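Long-range contacts in putative exported protein (PDB 2PFY), which binds pyroglutamic acid as an extracytoplasmic solute receptor and probably delivers it to a tripartite ATP-independent periplasmic (TRAP) transporter: residues 6-11 with 62-67; 19-24 with 37-42; 114-119 with 209-214. All coordinates share one frame; numbering follows the deposited sequence.

Contact 1: 6-11 with 62-67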
HETATM    1  N   MSE A   6       7.666   5.932  15.873  1.00 20.44           N
HETATM    2  CA  MSE A   6       7.064   5.253  14.765  1.00 21.58           C
HETATM    3  C   MSE A   6       7.420   5.966  13.456  1.00 18.36           C
HETATM    4  O   MSE A   6       7.442   7.202  13.393  1.00 18.65           O
HETATM    5  CB  MSE A   6       5.539   5.224  14.941  1.00 20.28           C
HETATM    6  CG  MSE A   6       4.774   4.547  13.792  1.00 23.03           C
HETATM    7 SE   MSE A   6       2.871   4.319  14.294  1.00 33.79          SE
HETATM    8  CE  MSE A   6       2.897   3.229  15.798  1.00 40.30           C
ATOM      9  N   THR A   7       7.654   5.180  12.414  1.00 16.42           N
ATOM     10  CA  THR A   7       7.790   5.757  11.073  1.00 16.30           C
ATOM     11  C   THR A   7       6.470   5.523  10.340  1.00 16.35           C
ATOM     12  O   THR A   7       5.858   4.452  10.454  1.00 16.19           O
ATOM     13  CB  THR A   7       9.005   5.169  10.290  1.00 15.64           C
ATOM     14  OG1 THR A   7       9.073   5.763   8.975  1.00 16.39           O
ATOM     15  CG2 THR A   7       8.871   3.620  10.131  1.00 13.98           C
ATOM     16  N   ALA A   8       6.032   6.522   9.586  1.00 16.87           N
ATOM     17  CA  ALA A   8       4.907   6.389   8.654  1.00 15.95           C
ATOM     18  C   ALA A   8       5.370   6.872   7.297  1.00 17.02           C
ATOM     19  O   ALA A   8       6.149   7.846   7.172  1.00 17.28           O
ATOM     20  CB  ALA A   8       3.703   7.204   9.123  1.00 15.78           C
ATOM     21  N   GLU A   9       4.893   6.183   6.272  1.00 16.58           N
ATOM     22  CA  GLU A   9       5.369   6.350   4.897  1.00 18.09           C
ATOM     23  C   GLU A   9       4.965   7.688   4.216  1.00 17.25           C
ATOM     24  O   GLU A   9       5.756   8.342   3.528  1.00 15.91           O
ATOM     25  CB  GLU A   9       4.751   5.206   4.117  1.00 19.00           C
ATOM     26  CG  GLU A   9       5.630   4.539   3.186  1.00 21.94           C
ATOM     27  CD  GLU A   9       4.902   3.476   2.428  1.00 19.87           C
ATOM     28  OE1 GLU A   9       5.398   2.351   2.368  1.00 19.30           O
ATOM     29  OE2 GLU A   9       3.838   3.780   1.867  1.00 21.12           O
ATOM     30  N   GLN A  10       3.721   8.077   4.429  1.00 16.81           N
ATOM     31  CA  GLN A  10       3.088   9.129   3.642  1.00 16.39           C
ATOM     32  C   GLN A  10       2.980  10.432   4.436  1.00 17.25           C
ATOM     33  O   GLN A  10       3.071  10.426   5.683  1.00 17.51           O
ATOM     34  CB  GLN A  10       1.712   8.612   3.221  1.00 16.78           C
ATOM     35  CG  GLN A  10       1.763   7.276   2.420  1.00 16.86           C
ATOM     36  CD  GLN A  10       2.565   7.429   1.130  1.00 17.90           C
ATOM     37  OE1 GLN A  10       2.533   8.498   0.501  1.00 17.46           O
ATOM     38  NE2 GLN A  10       3.301   6.385   0.743  1.00 15.47           N
ATOM     39  N   PRO A  11       2.788  11.563   3.740  1.00 17.47           N
ATOM     40  CA  PRO A  11       2.653  12.844   4.414  1.00 17.41           C
ATOM     41  C   PRO A  11       1.382  12.942   5.265  1.00 16.57           C
ATOM     42  O   PRO A  11       0.517  12.092   5.166  1.00 16.44           O
ATOM     43  CB  PRO A  11       2.583  13.847   3.238  1.00 18.88           C
ATOM     44  CG  PRO A  11       2.063  13.070   2.124  1.00 18.28           C
ATOM     45  CD  PRO A  11       2.729  11.728   2.267  1.00 17.02           C
ATOM     46  N   ILE A  62       8.236   0.638  15.884  1.00 17.27           N
ATOM     47  CA  ILE A  62       7.024   0.343  15.164  1.00 16.48           C
ATOM     48  C   ILE A  62       7.012   1.190  13.884  1.00 16.42           C
ATOM     49  O   ILE A  62       7.604   2.310  13.833  1.00 16.55           O
ATOM     50  CB  ILE A  62       5.789   0.613  16.095  1.00 16.76           C
ATOM     51  CG1 ILE A  62       4.484   0.049  15.505  1.00 16.35           C
ATOM     52  CG2 ILE A  62       5.718   2.147  16.512  1.00 16.19           C
ATOM     53  CD1 ILE A  62       3.263   0.087  16.496  1.00 17.27           C
ATOM     54  N   GLY A  63       6.377   0.687  12.841  1.00 17.29           N
ATOM     55  CA  GLY A  63       6.351   1.484  11.615  1.00 18.75           C
ATOM     56  C   GLY A  63       5.247   1.063  10.679  1.00 19.49           C
ATOM     57  O   GLY A  63       4.767  -0.065  10.730  1.00 18.25           O
ATOM     58  N   GLU A  64       4.841   2.012   9.838  1.00 18.91           N
ATOM     59  CA  GLU A  64       3.878   1.772   8.804  1.00 19.20           C
ATOM     60  C   GLU A  64       4.582   1.648   7.443  1.00 18.93           C
ATOM     61  O   GLU A  64       5.523   2.399   7.135  1.00 18.07           O
ATOM     62  CB  GLU A  64       2.800   2.888   8.820  1.00 19.17           C
ATOM     63  CG  GLU A  64       1.709   2.695   7.762  1.00 22.95           C
ATOM     64  CD  GLU A  64       2.130   3.239   6.402  1.00 28.76           C
ATOM     65  OE1 GLU A  64       2.786   4.324   6.377  1.00 30.58           O
ATOM     66  OE2 GLU A  64       1.834   2.576   5.376  1.00 30.41           O
ATOM     67  N   VAL A  65       4.145   0.666   6.649  1.00 18.45           N
ATOM     68  CA  VAL A  65       4.728   0.439   5.311  1.00 19.46           C
ATOM     69  C   VAL A  65       3.744  -0.323   4.416  1.00 18.74           C
ATOM     70  O   VAL A  65       2.871  -1.073   4.897  1.00 18.49           O
ATOM     71  CB  VAL A  65       6.151  -0.279   5.389  1.00 18.93           C
ATOM     72  CG1 VAL A  65       6.032  -1.713   5.922  1.00 21.88           C
ATOM     73  CG2 VAL A  65       6.926  -0.258   4.046  1.00 18.63           C
ATOM     74  N   LEU A  66       3.889  -0.093   3.113  1.00 19.32           N
ATOM     75  CA  LEU A  66       3.190  -0.836   2.085  1.00 19.12           C
ATOM     76  C   LEU A  66       3.545  -2.309   2.267  1.00 19.92           C
ATOM     77  O   LEU A  66       4.736  -2.666   2.283  1.00 20.14           O
ATOM     78  CB  LEU A  66       3.680  -0.349   0.705  1.00 18.80           C
ATOM     79  CG  LEU A  66       2.990  -0.939  -0.527  1.00 18.18           C
ATOM     80  CD1 LEU A  66       1.557  -0.366  -0.652  1.00 19.33           C
ATOM     81  CD2 LEU A  66       3.814  -0.685  -1.804  1.00 18.83           C
ATOM     82  N   VAL A  67       2.525  -3.157   2.394  1.00 21.48           N
ATOM     83  CA  VAL A  67       2.715  -4.610   2.601  1.00 23.03           C
ATOM     84  C   VAL A  67       3.591  -5.208   1.490  1.00 24.27           C
ATOM     85  O   VAL A  67       4.606  -5.901   1.764  1.00 24.98           O
ATOM     86  CB  VAL A  67       1.327  -5.363   2.683  1.00 23.59           C
ATOM     87  CG1 VAL A  67       1.526  -6.901   2.684  1.00 23.29           C
ATOM     88  CG2 VAL A  67       0.534  -4.903   3.907  1.00 23.02           C
TER
HETATM   89  O   HOH W   1       7.300   4.448   7.059  1.00 17.43           O
HETATM   90  O   HOH W   2       1.704   2.244   2.397  1.00 21.86           O
HETATM   91  O   HOH W   3       1.645   6.505   5.671  1.00 17.94           O

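Contact 2: 19-24 with 37-42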
ATOM      1  N   ASN A  19      -4.649   7.855  10.067  1.00 15.63           N
ATOM      2  CA  ASN A  19      -5.141   6.681  10.817  1.00 16.12           C
ATOM      3  C   ASN A  19      -4.075   6.160  11.830  1.00 16.91           C
ATOM      4  O   ASN A  19      -4.402   5.807  12.988  1.00 17.37           O
ATOM      5  CB  ASN A  19      -5.588   5.612   9.808  1.00 15.55           C
ATOM      6  CG  ASN A  19      -6.319   4.445  10.455  1.00 18.12           C
ATOM      7  OD1 ASN A  19      -7.106   4.623  11.364  1.00 21.36           O
ATOM      8  ND2 ASN A  19      -6.050   3.251   9.986  1.00 16.54           N
ATOM      9  N   ALA A  20      -2.807   6.162  11.420  1.00 15.92           N
ATOM     10  CA  ALA A  20      -1.709   5.797  12.300  1.00 16.35           C
ATOM     11  C   ALA A  20      -1.537   6.794  13.470  1.00 16.56           C
ATOM     12  O   ALA A  20      -1.284   6.386  14.611  1.00 16.54           O
ATOM     13  CB  ALA A  20      -0.414   5.619  11.495  1.00 16.19           C
ATOM     14  N   ARG A  21      -1.672   8.091  13.182  1.00 16.92           N
ATOM     15  CA  ARG A  21      -1.674   9.139  14.222  1.00 17.72           C
ATOM     16  C   ARG A  21      -2.800   8.913  15.251  1.00 19.44           C
ATOM     17  O   ARG A  21      -2.578   8.999  16.499  1.00 19.85           O
ATOM     18  CB  ARG A  21      -1.726  10.556  13.600  1.00 17.39           C
ATOM     19  CG  ARG A  21      -0.356  10.909  12.863  1.00 17.27           C
ATOM     20  CD  ARG A  21      -0.264  12.408  12.501  1.00 17.17           C
ATOM     21  NE  ARG A  21       1.042  12.733  11.915  1.00 17.85           N
ATOM     22  CZ  ARG A  21       2.169  12.870  12.615  1.00 19.20           C
ATOM     23  NH1 ARG A  21       2.162  12.718  13.931  1.00 19.75           N
ATOM     24  NH2 ARG A  21       3.309  13.165  12.008  1.00 21.09           N
ATOM     25  N   GLN A  22      -3.987   8.581  14.760  1.00 20.48           N
ATOM     26  CA  GLN A  22      -5.101   8.373  15.678  1.00 21.34           C
ATOM     27  C   GLN A  22      -4.845   7.110  16.518  1.00 20.75           C
ATOM     28  O   GLN A  22      -5.163   7.056  17.744  1.00 19.79           O
ATOM     29  CB  GLN A  22      -6.426   8.303  14.911  1.00 21.86           C
ATOM     30  CG  GLN A  22      -7.650   8.101  15.848  1.00 23.55           C
ATOM     31  CD  GLN A  22      -8.989   8.298  15.156  1.00 24.24           C
ATOM     32  OE1 GLN A  22      -9.077   8.865  14.050  1.00 26.68           O
ATOM     33  NE2 GLN A  22     -10.039   7.792  15.789  1.00 25.92           N
ATOM     34  N   PHE A  23      -4.289   6.096  15.864  1.00 19.82           N
ATOM     35  CA  PHE A  23      -3.860   4.854  16.539  1.00 18.96           C
ATOM     36  C   PHE A  23      -2.851   5.158  17.657  1.00 18.80           C
ATOM     37  O   PHE A  23      -3.010   4.664  18.787  1.00 18.13           O
ATOM     38  CB  PHE A  23      -3.309   3.838  15.518  1.00 19.69           C
ATOM     39  CG  PHE A  23      -2.380   2.807  16.129  1.00 18.38           C
ATOM     40  CD1 PHE A  23      -2.900   1.684  16.786  1.00 18.11           C
ATOM     41  CD2 PHE A  23      -1.000   2.966  16.049  1.00 18.26           C
ATOM     42  CE1 PHE A  23      -2.035   0.732  17.384  1.00 17.99           C
ATOM     43  CE2 PHE A  23      -0.106   2.020  16.658  1.00 18.24           C
ATOM     44  CZ  PHE A  23      -0.633   0.905  17.298  1.00 18.98           C
ATOM     45  N   ALA A  24      -1.830   5.986  17.373  1.00 18.20           N
ATOM     46  CA  ALA A  24      -0.852   6.385  18.402  1.00 19.11           C
ATOM     47  C   ALA A  24      -1.548   7.119  19.583  1.00 20.42           C
ATOM     48  O   ALA A  24      -1.256   6.864  20.777  1.00 19.11           O
ATOM     49  CB  ALA A  24       0.300   7.268  17.765  1.00 17.45           C
ATOM     50  N   ILE A  37       3.531   6.861  21.586  1.00 22.46           N
ATOM     51  CA  ILE A  37       4.131   6.605  20.295  1.00 21.54           C
ATOM     52  C   ILE A  37       4.169   7.940  19.554  1.00 22.11           C
ATOM     53  O   ILE A  37       3.151   8.574  19.385  1.00 21.68           O
ATOM     54  CB  ILE A  37       3.339   5.571  19.499  1.00 21.54           C
ATOM     55  CG1 ILE A  37       3.239   4.243  20.310  1.00 20.65           C
ATOM     56  CG2 ILE A  37       3.982   5.408  18.092  1.00 19.34           C
ATOM     57  CD1 ILE A  37       2.285   3.180  19.727  1.00 19.97           C
ATOM     58  N   LYS A  38       5.352   8.359  19.146  1.00 22.85           N
ATOM     59  CA  LYS A  38       5.521   9.600  18.384  1.00 23.80           C
ATOM     60  C   LYS A  38       5.753   9.235  16.917  1.00 21.96           C
ATOM     61  O   LYS A  38       6.664   8.488  16.598  1.00 22.21           O
ATOM     62  CB  LYS A  38       6.691  10.428  18.935  1.00 24.89           C
ATOM     63  CG  LYS A  38       6.706  10.583  20.451  1.00 32.22           C
ATOM     64  CD  LYS A  38       7.778   9.599  21.126  1.00 39.08           C
ATOM     65  CE  LYS A  38       7.274   8.969  22.388  1.00 39.51           C
ATOM     66  NZ  LYS A  38       7.269   9.894  23.598  1.00 44.49           N
ATOM     67  N   VAL A  39       4.907   9.761  16.038  1.00 20.71           N
ATOM     68  CA  VAL A  39       4.909   9.399  14.627  1.00 20.39           C
ATOM     69  C   VAL A  39       5.719  10.441  13.843  1.00 20.73           C
ATOM     70  O   VAL A  39       5.501  11.663  13.977  1.00 20.84           O
ATOM     71  CB  VAL A  39       3.468   9.339  14.054  1.00 20.03           C
ATOM     72  CG1 VAL A  39       3.510   9.075  12.548  1.00 19.14           C
ATOM     73  CG2 VAL A  39       2.612   8.258  14.799  1.00 21.53           C
ATOM     74  N   GLN A  40       6.669   9.954  13.066  1.00 20.19           N
ATOM     75  CA  GLN A  40       7.391  10.777  12.105  1.00 21.11           C
ATOM     76  C   GLN A  40       6.993  10.301  10.735  1.00 19.42           C
ATOM     77  O   GLN A  40       7.348   9.199  10.312  1.00 19.39           O
ATOM     78  CB  GLN A  40       8.911  10.682  12.316  1.00 21.91           C
ATOM     79  CG  GLN A  40       9.253  11.147  13.743  1.00 26.58           C
ATOM     80  CD  GLN A  40      10.706  11.418  13.951  1.00 33.25           C
ATOM     81  OE1 GLN A  40      11.324  12.063  13.122  1.00 38.01           O
ATOM     82  NE2 GLN A  40      11.270  10.938  15.073  1.00 32.45           N
ATOM     83  N   SER A  41       6.255  11.150  10.031  1.00 17.61           N
ATOM     84  CA  SER A  41       5.630  10.695   8.811  1.00 16.27           C
ATOM     85  C   SER A  41       6.447  11.131   7.581  1.00 17.17           C
ATOM     86  O   SER A  41       7.580  11.659   7.702  1.00 16.68           O
ATOM     87  CB  SER A  41       4.222  11.261   8.748  1.00 17.02           C
ATOM     88  OG  SER A  41       4.343  12.656   8.636  1.00 15.95           O
ATOM     89  N   ASN A  42       5.839  10.942   6.410  1.00 16.19           N
ATOM     90  CA  ASN A  42       6.434  11.288   5.120  1.00 17.45           C
ATOM     91  C   ASN A  42       7.806  10.646   4.864  1.00 17.44           C
ATOM     92  O   ASN A  42       8.651  11.229   4.144  1.00 17.95           O
ATOM     93  CB  ASN A  42       6.521  12.804   4.966  1.00 16.87           C
ATOM     94  CG  ASN A  42       6.648  13.224   3.491  1.00 20.12           C
ATOM     95  OD1 ASN A  42       6.018  12.638   2.602  1.00 19.72           O
ATOM     96  ND2 ASN A  42       7.479  14.229   3.236  1.00 23.78           N
TER
HETATM   97  O   HOH W   4       4.659  14.003  15.479  1.00 42.03           O
HETATM   98  O   HOH W   5       0.972   6.045  22.141  1.00 34.16           O
HETATM   99  O   HOH W   6       0.988   8.609  21.604  1.00 34.68           O

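Contact 3: 114-119 with 209-214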
ATOM      1  N   LEU A 114       2.714  -8.104  13.580  1.00 24.38           N
ATOM      2  CA  LEU A 114       1.722  -7.440  12.749  1.00 25.49           C
ATOM      3  C   LEU A 114       0.671  -6.850  13.670  1.00 24.46           C
ATOM      4  O   LEU A 114      -0.024  -7.576  14.365  1.00 25.09           O
ATOM      5  CB  LEU A 114       1.129  -8.441  11.736  1.00 25.11           C
ATOM      6  CG  LEU A 114      -0.091  -8.203  10.792  1.00 26.28           C
ATOM      7  CD1 LEU A 114      -0.468  -6.754  10.518  1.00 25.08           C
ATOM      8  CD2 LEU A 114       0.127  -8.984   9.483  1.00 26.13           C
ATOM      9  N   VAL A 115       0.604  -5.524  13.720  1.00 23.03           N
ATOM     10  CA  VAL A 115      -0.331  -4.851  14.599  1.00 21.77           C
ATOM     11  C   VAL A 115      -1.674  -4.639  13.866  1.00 21.91           C
ATOM     12  O   VAL A 115      -2.725  -5.120  14.329  1.00 22.16           O
ATOM     13  CB  VAL A 115       0.251  -3.522  15.128  1.00 21.82           C
ATOM     14  CG1 VAL A 115      -0.784  -2.770  15.967  1.00 18.42           C
ATOM     15  CG2 VAL A 115       1.580  -3.780  15.916  1.00 21.72           C
ATOM     16  N   TYR A 116      -1.666  -3.934  12.734  1.00 20.50           N
ATOM     17  CA  TYR A 116      -2.913  -3.797  11.966  1.00 19.49           C
ATOM     18  C   TYR A 116      -2.612  -3.477  10.500  1.00 19.67           C
ATOM     19  O   TYR A 116      -1.490  -3.095  10.184  1.00 19.70           O
ATOM     20  CB  TYR A 116      -3.862  -2.758  12.604  1.00 18.64           C
ATOM     21  CG  TYR A 116      -3.495  -1.295  12.325  1.00 17.69           C
ATOM     22  CD1 TYR A 116      -3.902  -0.651  11.127  1.00 17.91           C
ATOM     23  CD2 TYR A 116      -2.753  -0.555  13.254  1.00 15.76           C
ATOM     24  CE1 TYR A 116      -3.528   0.709  10.870  1.00 16.18           C
ATOM     25  CE2 TYR A 116      -2.414   0.809  13.033  1.00 13.53           C
ATOM     26  CZ  TYR A 116      -2.813   1.412  11.826  1.00 16.25           C
ATOM     27  OH  TYR A 116      -2.478   2.714  11.594  1.00 17.21           O
ATOM     28  N   GLY A 117      -3.627  -3.665   9.637  1.00 19.84           N
ATOM     29  CA  GLY A 117      -3.594  -3.314   8.219  1.00 19.65           C
ATOM     30  C   GLY A 117      -4.650  -2.277   7.859  1.00 20.30           C
ATOM     31  O   GLY A 117      -5.631  -2.076   8.588  1.00 20.78           O
ATOM     32  N   SER A 118      -4.443  -1.583   6.738  1.00 19.78           N
ATOM     33  CA  SER A 118      -5.492  -0.740   6.157  1.00 18.57           C
ATOM     34  C   SER A 118      -5.197  -0.649   4.690  1.00 19.05           C
ATOM     35  O   SER A 118      -4.035  -0.743   4.285  1.00 18.80           O
ATOM     36  CB  SER A 118      -5.524   0.663   6.776  1.00 17.64           C
ATOM     37  OG  SER A 118      -6.013   0.610   8.098  1.00 19.68           O
ATOM     38  N   PRO A 119      -6.262  -0.528   3.872  1.00 19.45           N
ATOM     39  CA  PRO A 119      -6.046  -0.507   2.429  1.00 18.82           C
ATOM     40  C   PRO A 119      -5.857   0.919   1.880  1.00 18.22           C
ATOM     41  O   PRO A 119      -6.404   1.886   2.413  1.00 18.27           O
ATOM     42  CB  PRO A 119      -7.362  -1.119   1.894  1.00 18.85           C
ATOM     43  CG  PRO A 119      -8.416  -0.567   2.862  1.00 19.50           C
ATOM     44  CD  PRO A 119      -7.706  -0.549   4.220  1.00 18.70           C
ATOM     45  N   SER A 209      -1.552  -1.529   3.333  1.00 19.93           N
ATOM     46  CA  SER A 209      -0.473  -0.973   4.120  1.00 19.65           C
ATOM     47  C   SER A 209      -0.571  -1.626   5.505  1.00 19.59           C
ATOM     48  O   SER A 209      -1.669  -1.945   5.961  1.00 19.91           O
ATOM     49  CB  SER A 209      -0.697   0.532   4.140  1.00 20.71           C
ATOM     50  OG  SER A 209      -0.512   1.065   5.409  1.00 26.56           O
ATOM     51  N   PHE A 210       0.538  -1.876   6.178  1.00 19.22           N
ATOM     52  CA  PHE A 210       0.414  -2.356   7.569  1.00 19.09           C
ATOM     53  C   PHE A 210       1.337  -1.702   8.573  1.00 17.54           C
ATOM     54  O   PHE A 210       2.301  -1.018   8.197  1.00 17.88           O
ATOM     55  CB  PHE A 210       0.383  -3.930   7.725  1.00 19.15           C
ATOM     56  CG  PHE A 210       1.639  -4.669   7.269  1.00 19.25           C
ATOM     57  CD1 PHE A 210       1.606  -6.068   7.175  1.00 19.72           C
ATOM     58  CD2 PHE A 210       2.822  -3.998   6.876  1.00 19.71           C
ATOM     59  CE1 PHE A 210       2.739  -6.823   6.732  1.00 19.15           C
ATOM     60  CE2 PHE A 210       3.948  -4.728   6.442  1.00 20.53           C
ATOM     61  CZ  PHE A 210       3.901  -6.162   6.355  1.00 20.12           C
ATOM     62  N   VAL A 211       1.013  -1.908   9.846  1.00 16.76           N
ATOM     63  CA  VAL A 211       1.757  -1.355  10.949  1.00 16.59           C
ATOM     64  C   VAL A 211       2.358  -2.551  11.674  1.00 18.25           C
ATOM     65  O   VAL A 211       1.649  -3.475  12.078  1.00 18.28           O
ATOM     66  CB  VAL A 211       0.881  -0.498  11.865  1.00 16.40           C
ATOM     67  CG1 VAL A 211       1.605  -0.162  13.227  1.00 14.02           C
ATOM     68  CG2 VAL A 211       0.496   0.805  11.132  1.00 16.72           C
ATOM     69  N   ILE A 212       3.677  -2.559  11.765  1.00 18.02           N
ATOM     70  CA  ILE A 212       4.400  -3.733  12.241  1.00 19.42           C
ATOM     71  C   ILE A 212       5.308  -3.264  13.397  1.00 19.04           C
ATOM     72  O   ILE A 212       5.871  -2.175  13.328  1.00 18.40           O
ATOM     73  CB  ILE A 212       5.239  -4.426  11.092  1.00 19.28           C
ATOM     74  CG1 ILE A 212       6.113  -3.408  10.332  1.00 21.43           C
ATOM     75  CG2 ILE A 212       4.324  -5.186  10.089  1.00 20.04           C
ATOM     76  CD1 ILE A 212       7.175  -4.005   9.389  1.00 19.36           C
ATOM     77  N   ALA A 213       5.450  -4.085  14.445  1.00 18.64           N
ATOM     78  CA  ALA A 213       6.243  -3.707  15.616  1.00 18.23           C
ATOM     79  C   ALA A 213       7.430  -4.641  15.865  1.00 19.27           C
ATOM     80  O   ALA A 213       7.407  -5.804  15.472  1.00 18.96           O
ATOM     81  CB  ALA A 213       5.352  -3.565  16.894  1.00 19.12           C
ATOM     82  N   ASN A 214       8.486  -4.101  16.463  1.00 20.13           N
ATOM     83  CA  ASN A 214       9.645  -4.919  16.897  1.00 21.87           C
ATOM     84  C   ASN A 214       9.135  -5.855  17.998  1.00 21.91           C
ATOM     85  O   ASN A 214       8.624  -5.380  18.999  1.00 20.26           O
ATOM     86  CB  ASN A 214      10.758  -4.015  17.415  1.00 20.89           C
ATOM     87  CG  ASN A 214      11.994  -4.805  17.883  1.00 23.18           C
ATOM     88  OD1 ASN A 214      12.061  -5.279  19.030  1.00 24.24           O
ATOM     89  ND2 ASN A 214      12.968  -4.949  16.992  1.00 19.67           N
TER

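Contact 1: 6-11 with 62-67
Met6 and Thr7 pair in parallel with Ile62 and Gly63 inside the mixed five-stranded sheet of this periplasmic binding protein, and the two chains continue toward the pyroglutamic acid pocket, where Leu66 lies. Two backbone bonds hold the ladder: Thr7 N to Ile62 O, 3.2 Å, and Glu64 N to Thr7 O, 2.7 Å. On one face of the sheet the selenomethionine side chain of Met6 lies obliquely across the branched Ile62. On the other, Thr7 CG2 sits 3.6 Å from Gly63 CA, a closeness that the lack of a side chain at Gly63 permits.

Beyond Thr7 the strand pairing ends, and two glutamates take over from the backbone. The Glu64 chain bends at chi2 (-84°), swinging its carboxylate toward the other segment, where OE1 accepts Glu9 N at 2.8 Å, nearly in line with its C-O bond. A water also donates to this oxygen and accepts from Gln10 N. Glu9 reaches back with an extended chain, and its OE1 takes Leu66 N at 3.0 Å from above the carboxylate plane. The two OE2 atoms, of Glu9 and Glu64, lie only 4.2 Å apart; a water donating to both should ease their repulsion, as should the salt bridge from Arg48 to Glu9 OE1. Gln10 NE2 donates to Glu9 OE2 at 2.9 Å, with the acceptor in the Gln10 amide plane. Arg48 and Leu66 both line the ligand pocket, so Glu9 is a second-shell residue that ties both together.

Strand 35-40 flanks 2-7, and strand 208-214 flanks 62-66, with Ser209 OG bonded to Glu64 OE2. Phe23 of helix 15-30 covers the face carrying Met6 and Ile62.

Contact 2: 19-24 with 37-42
Ala24 meets strand 35-40 with its methyl group: CB lies 3.5 Å from Ile37 O, and also touches Ile37 CB and, at 3.9 Å, Val39 CG2. So small a residue lets the helix come close to the strand, while the branched Ile37 and Val39 present broad apolar surfaces to it. One turn back, Arg21 reaches obliquely across Val39. Its chain is extended from CG to NE, which carries the guanidinium over this side chain, with CG1 about 4.0 Å from the plane and over its centre. Val39 O also sits out of that plane, on the same side as CG1, which fits the weak, bent bond it receives from NH2 (3.3 Å, 133°); a water accepting from NH1 donates to the same carbonyl. Two more waters lie between Ala24 O and Ile37 N.

The segments belong to a beta-alpha-beta unit, strand 2-7, helix 15-30 and strand 35-40, in which the helix packs on the sheet; here helix segment 19-24 runs nearly antiparallel to strand segment 37-40 (163°), their axes 8.5 Å apart.

Asp12 OD1 probably steadies the polar end, with a salt bridge to Arg21 NE and a hydrogen bond to Ser41 OG. On the buried side Phe23 CE2 lies 4.1 Å from Ile37 CD1, approached obliquely, and the ring also touches Met6 and Tyr116, and Ala232 and Ala236 of helix 223-257.

Contact 3: 114-119 with 209-214
Leu114 to Ser118, on a strand outermost in the five-stranded sheet within this chain, pair antiparallel with Ser209 to Ile212, the axes 168° apart, and a classic beta bulge puts both Val115 and Tyr116 opposite Val211. Val211 O takes Val115 N at 2.8 Å and, more weakly, Tyr116 N at 3.4 Å. A helix-like psi of -59° at Val115 turns its side chain toward the partner strand, where CG2 meets Ala213 CB. Past the bulge, Val211 N binds Tyr116 O, and Ser118 and Ser209 exchange two backbone bonds.

With CG between backbone N and carbonyl carbon (chi1 78°), Tyr116 lays its ring against Val211, whose CB stands 3.7 Å above the plane, offset toward the rim, in a CH-pi contact; the beta-branch brings CG2 over the ring too, 3.4 Å from CZ. Helices 15-30 and 223-257 also contact Tyr116. On the opposite face Leu114 CD1 touches Phe210 CD1 at 4.0 Å, the side chains crossing nearly at right angles, while Ile212 CG2 lies over the centre of one Phe210 ring face. Gly117, without a side chain there, brings its CA to 3.3 Å from Ser209 O, and Ser118 OG donates to Gly117 O at 2.8 Å.

Overall arrangement
All three contacts reach one five-stranded sheet in the order 35-40, 2-7, 62-66, 208-214, 112-119. Contacts 1 and 3 are buried strand pairings, parallel and antiparallel respectively, joined between strands 62-66 and 208-214 by backbone bonds such as the probable one from Phe210 N to Val65 O. Contact 2 differs in kind: a helix lies on the sheet, and its outer part is more exposed, with arginine and waters there in place of a regular backbone ladder. It adjoins contact 1 because strands 2-7 and 35-40 are neighbours. Chemistry follows position: contact 1 gathers carboxylates beside the ligand pocket, whereas contact 3 is chiefly backbone bonds with aromatic and aliphatic packing.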